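Local coordinates for protein putative peptidase (Chlamydophila abortus, PDB 3CE2) that is probably a zinc-dependent oligopeptidase of the M3B family that degrades a variety of small bioactive peptides, at residues 38-43 / 107-112; 61-64 / 68-71; 328-333 / 360-365; 410-415 / 562-567; 463-468 / 597-602. One frame throughout, in Å; residues are numbered along the deposited sequence.

In the fold
Contacts 1 and 2 belong to the N-terminal helices at the periphery, and contact 2 lies nested in the chain loop that contact 1 closes; helix 66-96 supplies one side of contact 2. Contact 1 is sparse aliphatic packing, whereas contact 2, at the surface, is tied by a backbone-to-serine hydrogen bond. Contacts 3 and 4 sit within the M3 peptidase region and touch each other where Trp361 packs on Tyr411. Contact 3, partly buried, lays a lysine chain over a phenylalanine; contact 4, buried, adds a hydroxyl-to-carbonyl bond on the zinc-binding helix. Contact 5 is buried and purely apolar, and lies across the chain's centre from contacts 1 and 2.

Contact 1. Residues 38-43 / 107-112; sequences ADLDSF and LKSITH
Leu40 reaches across from helix 33-42 and sets its forked end on helix 101-120, one methyl to each of two consecutive residues. The apolar part is nearly the whole contact. CD2 of Leu40 lies 4.0 Å from CB of Ser109. Its other methyl, CD1, meets Ile110 twice, at 4.2 Å from CA and again at 4.2 Å from the CD1 at the end of the Ile110 side chain. With chi1 at -179°, CG of Leu40 stands opposite the backbone N, which carries the fork across the gap. The helices keep some distance here: the nearest CA atoms, those of Leu40 and Ile110, are 7.4 Å apart.

The polar groups of helix 101-120 named here are bonded within that helix. Ser109 offers only its CB to Leu40; its OG is hydrogen-bonded to Ala105 O, one turn back. Leu107 O accepts from both Thr111 OG1 and Thr111 N, which approach it from opposite faces of its carbonyl plane.

Leu113, one turn on in helix 101-120, touches both Leu40 and Phe43; Leu107 and Thr111 rest on His94 and Tyr87 of helix 66-96. The result is a short helix packed through Leu40, with Phe43 just after it, against the helical hairpin 66-96 with 101-120, in the peripheral N-terminal part of this largely helical peptidase.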
# COMPACT_ATOMS: atom_id res chain seq x y z
N ALA A 38 -20.36 24.92 -12.40
CA ALA A 38 -20.09 26.35 -12.29
C ALA A 38 -18.61 26.59 -11.94
O ALA A 38 -17.89 27.32 -12.64
CB ALA A 38 -21.01 26.97 -11.25
N ASP A 39 -18.16 25.95 -10.86
CA ASP A 39 -16.78 26.03 -10.45
C ASP A 39 -15.80 25.55 -11.53
O ASP A 39 -14.85 26.26 -11.86
CB ASP A 39 -16.58 25.23 -9.16
CG ASP A 39 -15.74 25.98 -8.15
OD1 ASP A 39 -15.98 27.20 -7.98
OD2 ASP A 39 -14.85 25.35 -7.52
N LEU A 40 -16.02 24.35 -12.09
CA LEU A 40 -15.17 23.83 -13.17
C LEU A 40 -14.99 24.90 -14.23
O LEU A 40 -13.93 25.02 -14.85
CB LEU A 40 -15.79 22.59 -13.82
CG LEU A 40 -14.96 21.96 -14.95
CD1 LEU A 40 -13.89 21.00 -14.43
CD2 LEU A 40 -15.84 21.22 -15.98
N ASP A 41 -16.05 25.67 -14.42
CA ASP A 41 -16.08 26.73 -15.42
C ASP A 41 -15.07 27.86 -15.15
O ASP A 41 -14.35 28.26 -16.07
CB ASP A 41 -17.51 27.28 -15.60
CG ASP A 41 -18.42 26.34 -16.40
OD1 ASP A 41 -17.91 25.37 -17.01
OD2 ASP A 41 -19.65 26.57 -16.43
N SER A 42 -14.99 28.35 -13.90
CA SER A 42 -14.09 29.48 -13.55
C SER A 42 -12.76 29.41 -14.27
O SER A 42 -12.15 30.43 -14.59
CB SER A 42 -13.78 29.56 -12.04
OG SER A 42 -14.51 28.61 -11.28
N PHE A 43 -12.30 28.19 -14.51
CA PHE A 43 -11.01 27.99 -15.13
C PHE A 43 -10.95 28.51 -16.57
O PHE A 43 -9.89 28.96 -17.02
CB PHE A 43 -10.59 26.53 -15.03
CG PHE A 43 -10.08 26.15 -13.68
CD1 PHE A 43 -8.91 26.71 -13.19
CD2 PHE A 43 -10.78 25.27 -12.88
CE1 PHE A 43 -8.44 26.39 -11.94
CE2 PHE A 43 -10.31 24.93 -11.62
CZ PHE A 43 -9.14 25.49 -11.16
N LEU A 107 -16.19 13.60 -14.78
CA LEU A 107 -14.88 13.06 -14.43
C LEU A 107 -13.83 13.25 -15.53
O LEU A 107 -12.68 13.58 -15.25
CB LEU A 107 -15.01 11.58 -14.08
CG LEU A 107 -13.74 10.85 -13.67
CD1 LEU A 107 -13.23 11.40 -12.35
CD2 LEU A 107 -14.03 9.37 -13.53
N LYS A 108 -14.22 13.04 -16.78
CA LYS A 108 -13.29 13.13 -17.90
C LYS A 108 -12.82 14.58 -18.09
O LYS A 108 -11.69 14.83 -18.56
CB LYS A 108 -13.98 12.58 -19.16
CG LYS A 108 -13.21 12.72 -20.48
CD LYS A 108 -14.15 12.48 -21.68
CE LYS A 108 -13.58 12.97 -23.01
NZ LYS A 108 -12.39 12.17 -23.47
N SER A 109 -13.67 15.52 -17.72
CA SER A 109 -13.32 16.94 -17.80
C SER A 109 -12.23 17.31 -16.78
O SER A 109 -11.12 17.75 -17.15
CB SER A 109 -14.55 17.81 -17.55
OG SER A 109 -15.56 17.54 -18.49
N ILE A 110 -12.56 17.15 -15.51
CA ILE A 110 -11.62 17.48 -14.46
C ILE A 110 -10.32 16.71 -14.71
O ILE A 110 -9.22 17.27 -14.60
CB ILE A 110 -12.22 17.24 -13.05
CG1 ILE A 110 -11.30 17.82 -11.98
CG2 ILE A 110 -12.51 15.78 -12.82
CD1 ILE A 110 -10.71 19.16 -12.38
N THR A 111 -10.43 15.45 -15.12
CA THR A 111 -9.25 14.66 -15.39
C THR A 111 -8.41 15.35 -16.46
O THR A 111 -7.19 15.46 -16.35
CB THR A 111 -9.62 13.20 -15.81
OG1 THR A 111 -10.31 12.57 -14.73
CG2 THR A 111 -8.34 12.37 -16.17
N HIS A 112 -9.08 15.83 -17.51
CA HIS A 112 -8.38 16.49 -18.60
C HIS A 112 -7.70 17.73 -18.03
O HIS A 112 -6.54 17.99 -18.32
CB HIS A 112 -9.36 16.86 -19.71
CG HIS A 112 -8.78 17.74 -20.77
ND1 HIS A 112 -7.77 17.33 -21.61
CD2 HIS A 112 -9.09 19.01 -21.13
CE1 HIS A 112 -7.46 18.32 -22.44
NE2 HIS A 112 -8.25 19.35 -22.17

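Contact 2. Residues 61-64 / 68-71; sequences YQLD and SLLS
Gln62 N donates to Ser68 OG, and this is the one hydrogen bond between the loop 61-64 and segment 68-71 of helix 66-96. It is 3.2 Å from Gln62 N to Ser68 OG and nearly straight, at 169° on the hydrogen. The hydroxyl is placed for this by its torsion: OG stands opposite the backbone N of Ser68 (chi1 -158°), directed at the loop. CB of the same serine comes against the loop backbone too, 3.3 Å from Gln62 O.

Van der Waals contact with the tyrosine ring accompanies that bond. The two serine hydroxyls, about one helical turn apart, lie near the plane of the Tyr61 ring at its edge: Ser68 OG is 3.5 Å from Tyr61 CD1, and Ser71 OG a looser 4.2 Å from CE1. The ring thus runs along the serine side of the helix, and its own hydroxyl is used further off, where OH is bonded to Ala55 O.

The aliphatic part is a single touch, Leu63 CD2 to Leu69 CD1 at 4.0 Å, with the two leucine side chains crossing at about a right angle.

In this peripheral N-terminal part of a largely helical peptidase, the loop folds back on the start of the helix it leads into, and Asn65 OD1, just before helix 66-96, accepts from Ser68 N. Two short helices pack on the leucines: Leu63 touches Ala127 and Leu69 touches Leu128 of helix 124-129, while Leu69 also meets His139 of helix 133-141, and His139 NE2 is bonded to Leu63 O.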
# COMPACT_ATOMS: atom_id res chain seq x y z
N TYR A 61 8.38 34.08 -13.60
CA TYR A 61 9.06 33.90 -12.33
C TYR A 61 10.56 34.08 -12.41
O TYR A 61 11.19 33.79 -13.44
CB TYR A 61 8.70 32.53 -11.74
CG TYR A 61 7.23 32.45 -11.44
CD1 TYR A 61 6.71 33.04 -10.29
CD2 TYR A 61 6.35 31.82 -12.32
CE1 TYR A 61 5.36 32.99 -10.01
CE2 TYR A 61 5.00 31.76 -12.05
CZ TYR A 61 4.50 32.35 -10.89
OH TYR A 61 3.15 32.30 -10.59
N GLN A 62 11.12 34.59 -11.31
CA GLN A 62 12.56 34.71 -11.14
C GLN A 62 12.96 33.81 -9.99
O GLN A 62 12.79 34.17 -8.82
CB GLN A 62 12.97 36.16 -10.82
CG GLN A 62 12.65 37.17 -11.92
CD GLN A 62 11.19 37.61 -11.91
OE1 GLN A 62 10.67 38.08 -10.88
NE2 GLN A 62 10.51 37.45 -13.05
N LEU A 63 13.48 32.64 -10.31
CA LEU A 63 13.73 31.64 -9.29
C LEU A 63 14.97 31.88 -8.43
O LEU A 63 15.25 31.11 -7.51
CB LEU A 63 13.80 30.27 -9.91
CG LEU A 63 12.44 29.88 -10.48
CD1 LEU A 63 12.57 28.65 -11.35
CD2 LEU A 63 11.39 29.70 -9.38
N ASP A 64 15.72 32.94 -8.71
CA ASP A 64 16.80 33.30 -7.80
C ASP A 64 16.27 34.24 -6.71
O ASP A 64 17.03 34.77 -5.91
CB ASP A 64 18.01 33.88 -8.54
CG ASP A 64 17.67 35.13 -9.35
OD1 ASP A 64 16.48 35.47 -9.50
OD2 ASP A 64 18.63 35.76 -9.85
N SER A 68 9.56 35.45 -5.29
CA SER A 68 8.93 35.00 -6.51
C SER A 68 8.50 33.54 -6.37
O SER A 68 7.37 33.15 -6.71
CB SER A 68 9.87 35.15 -7.69
OG SER A 68 9.13 35.19 -8.88
N LEU A 69 9.43 32.73 -5.85
CA LEU A 69 9.20 31.32 -5.63
C LEU A 69 8.03 31.16 -4.69
O LEU A 69 7.15 30.35 -4.91
CB LEU A 69 10.46 30.70 -5.08
CG LEU A 69 10.55 29.24 -4.72
CD1 LEU A 69 10.05 28.38 -5.86
CD2 LEU A 69 12.03 28.95 -4.44
N LEU A 70 7.99 31.96 -3.64
CA LEU A 70 6.89 31.85 -2.72
C LEU A 70 5.60 32.11 -3.47
O LEU A 70 4.60 31.45 -3.26
CB LEU A 70 7.04 32.82 -1.55
CG LEU A 70 5.70 33.04 -0.84
CD1 LEU A 70 5.34 31.87 0.07
CD2 LEU A 70 5.73 34.30 -0.06
N SER A 71 5.64 33.10 -4.35
CA SER A 71 4.48 33.42 -5.17
C SER A 71 4.04 32.23 -6.05
O SER A 71 2.85 31.89 -6.11
CB SER A 71 4.78 34.63 -6.04
OG SER A 71 3.63 34.98 -6.78

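Contact 3. Residues 328-333 / 360-365; sequences YTFQEA and GWVDKY
Phe330 turns its ring out to Lys364 with CG opposite the backbone N (chi1 -164°), and Lys364 meets it with CG opposite its own carbonyl carbon (chi1 -64°). Beyond CG the lysine chain runs on extended and bends only at its last torsion, so its methylenes pass across the ring face. CD is the central one, 3.5 Å from the ring centroid and 5° off the normal, a well-centred CH-pi contact. Its neighbours straddle the ring: Lys364 CG is 3.7 Å from Phe330 CZ, and CE is 3.6 Å from CE2.

Tyr365 comes in beside this pair: Lys364 CB lies over the centre of one face of its ring, and its OH comes to 3.6 Å from Phe330 CB. Val362 CG1 approaches the other end of the phenylalanine, at 4.2 Å from CZ.

Phe330 is the first residue of helix 330-340, whose start is fixed by a capping box: Glu332 N gives to Thr329 OG1, and Thr329 N to Glu332 OE1. Outside the two segments, Tyr390 meets the Phe330 ring edge-to-face, and Ile400 touches it from helix 394-416, the helix that carries the zinc ligands His402 and His406. Val362 belongs to an outer strand of the small mixed sheet.

The ammonium group itself contributes little to the ring: Lys364 NZ is 5.1 Å from the Phe330 centroid, at most a weak cation-pi attraction. It is hydrogen-bonded to Gln21 O instead, which implies that the lysine serves this contact as hydrocarbon while its charged end is satisfied beyond it.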
# COMPACT_ATOMS: atom_id res chain seq x y z
N TYR A 328 -23.85 -9.34 10.52
CA TYR A 328 -23.93 -8.10 11.28
C TYR A 328 -24.70 -7.06 10.49
O TYR A 328 -24.42 -6.84 9.31
CB TYR A 328 -22.52 -7.57 11.55
CG TYR A 328 -21.66 -8.47 12.43
CD1 TYR A 328 -21.59 -8.25 13.81
CD2 TYR A 328 -20.91 -9.52 11.89
CE1 TYR A 328 -20.82 -9.06 14.63
CE2 TYR A 328 -20.13 -10.34 12.72
CZ TYR A 328 -20.09 -10.09 14.09
OH TYR A 328 -19.34 -10.86 14.95
N THR A 329 -25.67 -6.41 11.12
CA THR A 329 -26.25 -5.22 10.50
C THR A 329 -25.19 -4.13 10.47
O THR A 329 -24.18 -4.22 11.17
CB THR A 329 -27.47 -4.66 11.28
OG1 THR A 329 -27.08 -4.33 12.62
CG2 THR A 329 -28.61 -5.65 11.31
N PHE A 330 -25.41 -3.09 9.68
CA PHE A 330 -24.48 -2.00 9.71
C PHE A 330 -24.35 -1.54 11.16
O PHE A 330 -23.25 -1.48 11.71
CB PHE A 330 -24.92 -0.85 8.81
CG PHE A 330 -23.80 0.11 8.53
CD1 PHE A 330 -22.82 -0.21 7.59
CD2 PHE A 330 -23.69 1.29 9.25
CE1 PHE A 330 -21.77 0.64 7.35
CE2 PHE A 330 -22.66 2.15 9.02
CZ PHE A 330 -21.69 1.83 8.06
N GLN A 331 -25.49 -1.25 11.79
CA GLN A 331 -25.53 -0.84 13.17
C GLN A 331 -24.63 -1.73 13.99
O GLN A 331 -23.78 -1.24 14.73
CB GLN A 331 -26.95 -0.91 13.73
CG GLN A 331 -27.12 -0.08 15.01
CD GLN A 331 -26.28 1.20 14.99
OE1 GLN A 331 -26.42 2.05 14.10
NE2 GLN A 331 -25.38 1.33 15.96
N GLU A 332 -24.81 -3.04 13.87
CA GLU A 332 -24.02 -3.95 14.68
C GLU A 332 -22.55 -3.87 14.37
O GLU A 332 -21.73 -4.00 15.26
CB GLU A 332 -24.49 -5.39 14.51
CG GLU A 332 -25.62 -5.79 15.43
CD GLU A 332 -26.53 -6.83 14.80
OE1 GLU A 332 -26.21 -7.34 13.69
OE2 GLU A 332 -27.58 -7.13 15.41
N ALA A 333 -22.21 -3.64 13.10
CA ALA A 333 -20.80 -3.53 12.73
C ALA A 333 -20.20 -2.37 13.50
O ALA A 333 -19.17 -2.50 14.15
CB ALA A 333 -20.65 -3.34 11.23
N GLY A 360 -22.30 11.57 7.52
CA GLY A 360 -22.34 11.24 6.09
C GLY A 360 -21.02 10.90 5.41
O GLY A 360 -20.80 11.23 4.25
N TRP A 361 -20.13 10.23 6.12
CA TRP A 361 -18.85 9.83 5.54
C TRP A 361 -19.02 8.65 4.57
O TRP A 361 -18.32 8.55 3.56
CB TRP A 361 -17.91 9.40 6.65
CG TRP A 361 -17.36 10.52 7.47
CD1 TRP A 361 -17.84 11.80 7.54
CD2 TRP A 361 -16.24 10.45 8.34
NE1 TRP A 361 -17.07 12.53 8.40
CE2 TRP A 361 -16.08 11.73 8.91
CE3 TRP A 361 -15.34 9.43 8.69
CZ2 TRP A 361 -15.06 12.02 9.82
CZ3 TRP A 361 -14.34 9.72 9.60
CH2 TRP A 361 -14.20 11.00 10.16
N VAL A 362 -19.97 7.78 4.90
CA VAL A 362 -20.06 6.46 4.33
C VAL A 362 -21.15 6.29 3.30
O VAL A 362 -22.31 6.55 3.56
CB VAL A 362 -20.46 5.48 5.40
CG1 VAL A 362 -19.85 4.13 5.11
CG2 VAL A 362 -20.03 6.00 6.76
N ASP A 363 -20.77 5.81 2.13
CA ASP A 363 -21.75 5.20 1.24
C ASP A 363 -21.83 3.70 1.54
O ASP A 363 -20.97 2.93 1.14
CB ASP A 363 -21.36 5.45 -0.21
CG ASP A 363 -22.56 5.61 -1.10
OD1 ASP A 363 -23.28 6.62 -0.96
OD2 ASP A 363 -22.78 4.71 -1.93
N LYS A 364 -22.87 3.27 2.24
CA LYS A 364 -22.89 1.93 2.84
C LYS A 364 -23.02 0.67 1.97
O LYS A 364 -22.37 -0.34 2.25
CB LYS A 364 -23.98 1.85 3.91
CG LYS A 364 -23.73 2.76 5.08
CD LYS A 364 -24.83 2.63 6.10
CE LYS A 364 -24.97 3.90 6.88
NZ LYS A 364 -26.40 4.24 6.87
N TYR A 365 -23.92 0.70 0.99
CA TYR A 365 -24.44 -0.56 0.43
C TYR A 365 -24.30 -0.68 -1.07
O TYR A 365 -24.09 0.30 -1.77
CB TYR A 365 -25.92 -0.71 0.77
CG TYR A 365 -26.30 -0.76 2.22
CD1 TYR A 365 -25.84 -1.77 3.06
CD2 TYR A 365 -27.19 0.17 2.74
CE1 TYR A 365 -26.22 -1.81 4.42
CE2 TYR A 365 -27.59 0.14 4.09
CZ TYR A 365 -27.10 -0.86 4.92
OH TYR A 365 -27.48 -0.87 6.25

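Contact 4. Residues 410-415 / 562-567; sequences SYFSRK and SYLNFL
Phe412 and Ser413, consecutive residues on the helix that carries the HExxH zinc ligands His402 and His406, grip Leu567 at the C-terminal end of helix 559-567. The two helices of this M3 metallopeptidase core cross steeply, at -69° with their segment axes 9.2 Å apart.

The tight part is all on Leu567. Phe412, its CG opposite its carbonyl carbon and beside the backbone N, packs CD2 on Leu567 CB at 3.7 Å and on CD1 at 3.8 Å, so the ring meets both the root and one branch of the leucine. Phe412 CB in turn lies 3.7 Å from Leu567 O. Tyr348 of helix 345-357 touches both side chains, and Ala432 of helix 431-447 lies against Leu567.

Toward Leu564 the packing slackens. One turn earlier on helix 559-567, this partly exposed residue offers CD1 to Phe412 CE2 at 4.4 Å, the one contact it makes here.

Zinc is close without being part of the contact: the Phe412 side chain is about 7 Å from a bound zinc ion, and that of Leu567 about 9 Å from the side chain of His406. His409 makes a weak hydrogen bond through ND1 to Leu567 O. The stronger grip on that helix-end carbonyl comes from Ser413, whose OG donates to Leu567 O across 2.7 Å, tilted 19° from the carbonyl plane with a C=O...O angle of 157°.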
# COMPACT_ATOMS: atom_id res chain seq x y z
N SER A 410 -6.36 10.38 7.58
CA SER A 410 -6.51 11.53 6.68
C SER A 410 -7.18 12.72 7.36
O SER A 410 -6.80 13.87 7.17
CB SER A 410 -7.29 11.14 5.43
OG SER A 410 -6.40 10.64 4.43
N TYR A 411 -8.18 12.40 8.17
CA TYR A 411 -8.93 13.38 8.87
C TYR A 411 -7.98 14.12 9.80
O TYR A 411 -7.89 15.34 9.74
CB TYR A 411 -10.02 12.66 9.66
CG TYR A 411 -10.68 13.49 10.71
CD1 TYR A 411 -11.75 14.32 10.39
CD2 TYR A 411 -10.26 13.44 12.03
CE1 TYR A 411 -12.39 15.08 11.36
CE2 TYR A 411 -10.88 14.20 13.02
CZ TYR A 411 -11.94 15.03 12.67
OH TYR A 411 -12.55 15.79 13.65
N PHE A 412 -7.26 13.38 10.63
CA PHE A 412 -6.34 13.99 11.57
C PHE A 412 -5.27 14.84 10.89
O PHE A 412 -4.96 15.92 11.37
CB PHE A 412 -5.65 12.92 12.41
CG PHE A 412 -6.45 12.46 13.58
CD1 PHE A 412 -7.11 13.36 14.39
CD2 PHE A 412 -6.49 11.12 13.91
CE1 PHE A 412 -7.82 12.92 15.50
CE2 PHE A 412 -7.21 10.66 15.01
CZ PHE A 412 -7.87 11.57 15.80
N SER A 413 -4.73 14.36 9.78
CA SER A 413 -3.68 15.08 9.05
C SER A 413 -4.17 16.37 8.43
O SER A 413 -3.43 17.36 8.41
CB SER A 413 -3.06 14.19 7.97
OG SER A 413 -2.20 13.24 8.57
N ARG A 414 -5.39 16.35 7.90
CA ARG A 414 -5.96 17.53 7.24
C ARG A 414 -6.27 18.62 8.25
O ARG A 414 -6.04 19.80 7.99
CB ARG A 414 -7.23 17.17 6.50
CG ARG A 414 -6.97 16.49 5.18
CD ARG A 414 -8.19 15.76 4.72
NE ARG A 414 -7.83 14.87 3.63
CZ ARG A 414 -8.63 13.94 3.13
NH1 ARG A 414 -9.87 13.80 3.60
NH2 ARG A 414 -8.18 13.18 2.15
N LYS A 415 -6.79 18.20 9.40
CA LYS A 415 -7.09 19.07 10.51
C LYS A 415 -5.83 19.74 11.12
O LYS A 415 -5.91 20.80 11.70
CB LYS A 415 -7.83 18.26 11.58
CG LYS A 415 -8.74 19.05 12.45
CD LYS A 415 -9.95 18.21 12.89
CE LYS A 415 -10.13 18.25 14.43
NZ LYS A 415 -9.19 17.32 15.18
N SER A 562 1.26 9.27 21.24
CA SER A 562 2.22 9.17 20.17
C SER A 562 1.61 8.70 18.85
O SER A 562 1.88 9.27 17.78
CB SER A 562 3.38 8.29 20.61
OG SER A 562 4.31 9.08 21.35
N TYR A 563 0.76 7.67 18.92
CA TYR A 563 0.15 7.18 17.71
C TYR A 563 -0.72 8.30 17.16
O TYR A 563 -0.68 8.59 15.97
CB TYR A 563 -0.67 5.93 17.98
CG TYR A 563 -1.38 5.39 16.75
CD1 TYR A 563 -0.67 5.03 15.62
CD2 TYR A 563 -2.75 5.22 16.74
CE1 TYR A 563 -1.31 4.56 14.52
CE2 TYR A 563 -3.40 4.71 15.63
CZ TYR A 563 -2.67 4.38 14.53
OH TYR A 563 -3.30 3.89 13.42
N LEU A 564 -1.46 8.94 18.05
CA LEU A 564 -2.37 10.00 17.66
C LEU A 564 -1.59 11.13 17.02
O LEU A 564 -2.04 11.68 16.00
CB LEU A 564 -3.18 10.48 18.86
CG LEU A 564 -4.61 9.88 19.06
CD1 LEU A 564 -4.96 8.66 18.19
CD2 LEU A 564 -4.90 9.54 20.52
N ASN A 565 -0.41 11.44 17.57
CA ASN A 565 0.45 12.49 17.01
C ASN A 565 0.97 12.09 15.64
O ASN A 565 1.11 12.93 14.73
CB ASN A 565 1.64 12.79 17.91
CG ASN A 565 1.28 13.64 19.11
OD1 ASN A 565 0.14 14.08 19.27
ND2 ASN A 565 2.26 13.87 19.98
N PHE A 566 1.26 10.80 15.49
CA PHE A 566 1.64 10.30 14.19
C PHE A 566 0.51 10.55 13.17
O PHE A 566 0.73 11.02 12.07
CB PHE A 566 1.97 8.82 14.31
CG PHE A 566 1.89 8.10 13.02
CD1 PHE A 566 2.94 8.13 12.13
CD2 PHE A 566 0.76 7.38 12.69
CE1 PHE A 566 2.86 7.45 10.93
CE2 PHE A 566 0.68 6.71 11.50
CZ PHE A 566 1.73 6.74 10.61
N LEU A 567 -0.72 10.28 13.55
CA LEU A 567 -1.80 10.37 12.61
C LEU A 567 -1.97 11.81 12.16
O LEU A 567 -2.33 12.08 11.01
CB LEU A 567 -3.08 9.84 13.25
CG LEU A 567 -3.13 8.33 13.47
CD1 LEU A 567 -4.50 7.88 13.91
CD2 LEU A 567 -2.77 7.64 12.20

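Contact 5. Residues 463-468 / 597-602; sequences DTIFST and CFIEKK
Ile465 and Ile599 meet at the centre, side by side, their chains running in opposite senses. Ile465 CG2 touches the last two carbons of the other isoleucine, Ile599 CD1 at 3.6 Å and CG1 at 3.7 Å, while its own tip, CD1, lies beside Ile599 CG1 at 4.1 Å. Each has CG1 opposite the carbonyl carbon (chi1 -61° for Ile465, -64° for Ile599), which leaves CG2 of Ile465 opposite its own backbone N, facing the long branch of Ile599.

An aromatic ring stands near each isoleucine. Phe598 CE2 comes to 4.3 Å from Ile465 CD1, and Phe466 CE2 to 4.2 Å from Ile599 CG2. Each ring therefore touches the isoleucine of the opposite helix, and no hydrogen bond passes between the segments.

The helices behind these side chains, 451-487 and 590-607, run roughly antiparallel but well inclined, with an angle of 139° between their directions and 11.7 Å between the segment axes. That wide separation is spanned by large apolar side chains in the largely helical body of the M3 peptidase. Just past Ile465, the longer helix takes a wider pi-type turn at 466-468.

Further out, Phe466 stacks on Phe470 and meets the Tyr298 ring at planes about 10° apart, and Ile295 of helix 292-306 also touches it. Leu294 of that helix and Leu462 pack on Ile599, and Leu549 of helix 536-553 on Phe598. At the polar margins, Lys602 NZ forms a salt bridge with Asp442 OD1, while Asp463 OD1 pairs with Lys302 NZ and is hydrogen-bonded to Tyr298 OH.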
# COMPACT_ATOMS: atom_id res chain seq x y z
N ASP A 463 -1.87 -15.64 9.64
CA ASP A 463 -1.70 -15.78 8.18
C ASP A 463 -1.35 -14.42 7.56
O ASP A 463 -0.44 -14.31 6.72
CB ASP A 463 -2.98 -16.33 7.53
CG ASP A 463 -3.24 -17.83 7.86
OD1 ASP A 463 -2.33 -18.56 8.36
OD2 ASP A 463 -4.39 -18.28 7.60
N THR A 464 -2.08 -13.38 7.99
CA THR A 464 -1.87 -12.02 7.52
C THR A 464 -0.48 -11.52 7.90
O THR A 464 0.29 -11.05 7.06
CB THR A 464 -2.90 -11.09 8.16
OG1 THR A 464 -4.19 -11.43 7.67
CG2 THR A 464 -2.60 -9.65 7.85
N ILE A 465 -0.16 -11.64 9.19
CA ILE A 465 1.15 -11.23 9.66
C ILE A 465 2.25 -12.00 8.92
O ILE A 465 3.21 -11.40 8.41
CB ILE A 465 1.27 -11.43 11.17
CG1 ILE A 465 0.23 -10.58 11.88
CG2 ILE A 465 2.61 -11.00 11.63
CD1 ILE A 465 0.21 -10.79 13.37
N PHE A 466 2.11 -13.32 8.82
CA PHE A 466 3.16 -14.09 8.15
C PHE A 466 3.26 -13.83 6.66
O PHE A 466 4.36 -13.84 6.13
CB PHE A 466 3.12 -15.58 8.50
CG PHE A 466 3.79 -15.88 9.80
CD1 PHE A 466 5.18 -16.02 9.87
CD2 PHE A 466 3.05 -15.95 10.98
CE1 PHE A 466 5.80 -16.24 11.08
CE2 PHE A 466 3.67 -16.18 12.20
CZ PHE A 466 5.04 -16.33 12.25
N SER A 467 2.15 -13.56 5.98
CA SER A 467 2.26 -13.24 4.56
C SER A 467 2.66 -11.79 4.29
O SER A 467 3.37 -11.51 3.31
CB SER A 467 1.00 -13.60 3.79
OG SER A 467 0.01 -12.62 4.03
N THR A 468 2.25 -10.86 5.15
CA THR A 468 2.62 -9.50 4.84
C THR A 468 3.97 -9.09 5.44
O THR A 468 4.59 -8.14 4.97
CB THR A 468 1.49 -8.43 5.04
OG1 THR A 468 1.90 -7.42 5.97
CG2 THR A 468 0.18 -9.05 5.43
N CYS A 597 7.20 -9.35 19.59
CA CYS A 597 6.51 -9.62 20.85
C CYS A 597 5.05 -9.91 20.66
O CYS A 597 4.51 -10.89 21.16
CB CYS A 597 6.67 -8.44 21.81
SG CYS A 597 8.33 -8.36 22.51
N PHE A 598 4.39 -9.03 19.92
CA PHE A 598 2.99 -9.20 19.61
C PHE A 598 2.74 -10.56 18.94
O PHE A 598 1.79 -11.26 19.27
CB PHE A 598 2.56 -8.08 18.67
CG PHE A 598 1.10 -8.08 18.35
CD1 PHE A 598 0.23 -7.23 19.03
CD2 PHE A 598 0.60 -8.93 17.38
CE1 PHE A 598 -1.12 -7.23 18.73
CE2 PHE A 598 -0.75 -8.94 17.08
CZ PHE A 598 -1.62 -8.10 17.75
N ILE A 599 3.59 -10.91 17.99
CA ILE A 599 3.39 -12.13 17.24
C ILE A 599 3.58 -13.34 18.16
O ILE A 599 2.76 -14.25 18.18
CB ILE A 599 4.32 -12.16 16.03
CG1 ILE A 599 3.95 -11.02 15.09
CG2 ILE A 599 4.24 -13.47 15.31
CD1 ILE A 599 5.07 -10.61 14.21
N GLU A 600 4.65 -13.31 18.95
CA GLU A 600 4.95 -14.38 19.87
C GLU A 600 3.79 -14.63 20.80
O GLU A 600 3.41 -15.78 21.06
CB GLU A 600 6.16 -14.01 20.70
CG GLU A 600 6.60 -15.06 21.69
CD GLU A 600 7.35 -16.19 21.03
OE1 GLU A 600 8.37 -15.91 20.35
OE2 GLU A 600 6.93 -17.36 21.19
N LYS A 601 3.19 -13.55 21.28
CA LYS A 601 2.10 -13.71 22.21
C LYS A 601 0.96 -14.45 21.55
O LYS A 601 0.32 -15.30 22.16
CB LYS A 601 1.61 -12.36 22.72
CG LYS A 601 0.70 -12.51 23.88
CD LYS A 601 -0.13 -11.28 24.09
CE LYS A 601 -1.22 -11.59 25.10
NZ LYS A 601 -2.45 -10.78 24.90
N LYS A 602 0.71 -14.12 20.29
CA LYS A 602 -0.44 -14.67 19.58
C LYS A 602 -0.18 -16.14 19.24
O LYS A 602 -1.09 -16.97 19.31
CB LYS A 602 -0.70 -13.88 18.31
CG LYS A 602 -1.26 -12.51 18.54
CD LYS A 602 -2.75 -12.53 18.64
CE LYS A 602 -3.30 -11.17 19.00
NZ LYS A 602 -3.26 -11.05 20.48